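Local coordinates for protein homocysteine S-methyltransferase (Escherichia coli, PDB 5DMM) that catalyses the zinc-dependent transfer of a methyl group from S-methylmethionine, or less efficiently S-adenosylmethionine, to homocysteine, yielding methionine, at residues Val54-Tyr59 and Arg103-Ala108. Sequence-based numbering, arbitrary orientation.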
# COMPACT_ATOMS: atom_id res chain seq x y z
N VAL A 54 -11.89 9.66 -6.35
CA VAL A 54 -11.94 8.37 -5.67
C VAL A 54 -11.29 8.44 -4.29
O VAL A 54 -11.81 7.86 -3.33
CB VAL A 54 -11.24 7.27 -6.50
CG1 VAL A 54 -11.16 5.98 -5.68
CG2 VAL A 54 -12.01 7.04 -7.80
N HIS A 55 -10.18 9.17 -4.18
CA HIS A 55 -9.56 9.35 -2.86
C HIS A 55 -10.55 10.05 -1.91
O HIS A 55 -10.70 9.67 -0.75
CB HIS A 55 -8.26 10.16 -2.96
CG HIS A 55 -7.12 9.42 -3.58
ND1 HIS A 55 -6.71 8.18 -3.14
CD2 HIS A 55 -6.27 9.76 -4.58
CE1 HIS A 55 -5.66 7.79 -3.86
NE2 HIS A 55 -5.38 8.73 -4.73
N LEU A 56 -11.25 11.06 -2.43
CA LEU A 56 -12.22 11.78 -1.62
C LEU A 56 -13.36 10.85 -1.20
O LEU A 56 -13.82 10.88 -0.06
CB LEU A 56 -12.76 12.99 -2.38
CG LEU A 56 -13.89 13.77 -1.70
CD1 LEU A 56 -13.41 14.35 -0.36
CD2 LEU A 56 -14.42 14.87 -2.62
N ASP A 57 -13.80 10.02 -2.14
CA ASP A 57 -14.80 8.98 -1.88
C ASP A 57 -14.43 8.08 -0.69
O ASP A 57 -15.26 7.76 0.18
CB ASP A 57 -14.96 8.13 -3.14
CG ASP A 57 -16.33 7.52 -3.27
OD1 ASP A 57 -16.92 7.14 -2.23
OD2 ASP A 57 -16.81 7.42 -4.42
N TYR A 58 -13.18 7.65 -0.66
CA TYR A 58 -12.73 6.77 0.41
C TYR A 58 -12.62 7.51 1.74
O TYR A 58 -12.96 6.95 2.79
CB TYR A 58 -11.39 6.10 0.05
CG TYR A 58 -11.56 4.86 -0.79
CD1 TYR A 58 -12.18 3.72 -0.26
CD2 TYR A 58 -11.10 4.80 -2.11
CE1 TYR A 58 -12.34 2.58 -1.00
CE2 TYR A 58 -11.26 3.64 -2.88
CZ TYR A 58 -11.90 2.54 -2.30
OH TYR A 58 -12.08 1.37 -3.00
N TYR A 59 -12.14 8.75 1.73
CA TYR A 59 -12.10 9.51 2.99
C TYR A 59 -13.53 9.69 3.54
O TYR A 59 -13.74 9.64 4.74
CB TYR A 59 -11.43 10.87 2.81
CG TYR A 59 -9.90 10.90 2.73
CD1 TYR A 59 -9.10 10.26 3.67
CD2 TYR A 59 -9.27 11.62 1.71
CE1 TYR A 59 -7.70 10.32 3.60
CE2 TYR A 59 -7.88 11.69 1.63
CZ TYR A 59 -7.10 11.03 2.58
OH TYR A 59 -5.73 11.09 2.51
N ARG A 103 -7.54 15.13 0.46
CA ARG A 103 -7.49 15.33 1.90
C ARG A 103 -7.84 16.78 2.26
O ARG A 103 -8.57 17.02 3.23
CB ARG A 103 -6.11 14.98 2.45
CG ARG A 103 -5.97 15.23 3.95
CD ARG A 103 -4.66 14.67 4.50
NE ARG A 103 -3.49 15.31 3.90
CZ ARG A 103 -2.24 14.90 4.07
NH1 ARG A 103 -1.99 13.83 4.82
NH2 ARG A 103 -1.24 15.54 3.47
N GLU A 104 -7.31 17.73 1.50
CA GLU A 104 -7.67 19.14 1.69
C GLU A 104 -9.18 19.32 1.53
O GLU A 104 -9.82 19.97 2.36
CB GLU A 104 -6.91 20.04 0.72
CG GLU A 104 -5.42 20.09 0.96
CD GLU A 104 -5.08 20.55 2.37
OE1 GLU A 104 -5.31 21.74 2.68
OE2 GLU A 104 -4.59 19.73 3.17
N ALA A 105 -9.74 18.74 0.47
CA ALA A 105 -11.17 18.83 0.19
C ALA A 105 -12.04 18.23 1.30
O ALA A 105 -13.05 18.82 1.68
CB ALA A 105 -11.50 18.14 -1.14
N TYR A 106 -11.64 17.08 1.82
CA TYR A 106 -12.45 16.44 2.84
C TYR A 106 -12.38 17.22 4.15
O TYR A 106 -13.38 17.35 4.86
CB TYR A 106 -12.02 14.98 3.06
CG TYR A 106 -12.98 14.28 3.98
CD1 TYR A 106 -14.32 14.17 3.65
CD2 TYR A 106 -12.56 13.79 5.21
CE1 TYR A 106 -15.22 13.55 4.50
CE2 TYR A 106 -13.46 13.17 6.07
CZ TYR A 106 -14.78 13.05 5.71
OH TYR A 106 -15.67 12.44 6.56
N LEU A 107 -11.20 17.73 4.48
CA LEU A 107 -11.02 18.44 5.75
C LEU A 107 -11.68 19.81 5.71
O LEU A 107 -11.99 20.38 6.75
CB LEU A 107 -9.53 18.58 6.10
CG LEU A 107 -8.85 17.27 6.50
CD1 LEU A 107 -7.36 17.48 6.68
CD2 LEU A 107 -9.48 16.71 7.78
N ALA A 108 -11.89 20.34 4.51
CA ALA A 108 -12.66 21.57 4.38
C ALA A 108 -14.14 21.26 4.67
O ALA A 108 -14.81 21.99 5.40
CB ALA A 108 -12.48 22.16 2.98
O HOH W 1 -15.88 9.57 7.47
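L56 and Y106 mark the nearest backbone approach of two helices that run in broadly the same direction, their local axes 9.3 Å apart and crossing at -41°. These segments of helices 48-61 and 85-109, linked through strand 65-67 and the short helix 75-78, lie on the outer layer of the TIM-barrel fold, a worked example of neighbouring barrel helices packing through tyrosine side chains. The Y106 side chain, with CG anti to the backbone N (chi1 -172°), reaches across to helix 48-61 and lays one ring face against Y59. There Y59 CB makes a CH-pi contact, 4.2 Å from the ring centroid, while Y59 O sits above the same ring toward its rim, 3.7 Å from Y106 CZ. L56 adds methyl CD1, 3.7 Å from Y106 CB and also against A105 CB. The Y59 ring meets R103 obliquely, CE2 3.6 Å from R103 N and close to R103 CB; its hydroxyl continues inward to hydrogen-bond L117 O, and the R103 guanidinium leads away to a salt bridge with D163. At the hydroxyl end of the Y106 ring, near Y59 O, OH is hydrogen-bonded to ND2 of N110 and to a water 3.0 Å away, which gives Y59 O a weak, long bond. An alanine in place of Y106 is likely to strip Y59 CB of its aromatic cover, leave L56 CD1 with less to pack on and deprive the water of its phenol partner. Contact is mostly apolar and aromatic, so van der Waals packing and bridging water, rather than direct hydrogen bonds, probably hold the helices here.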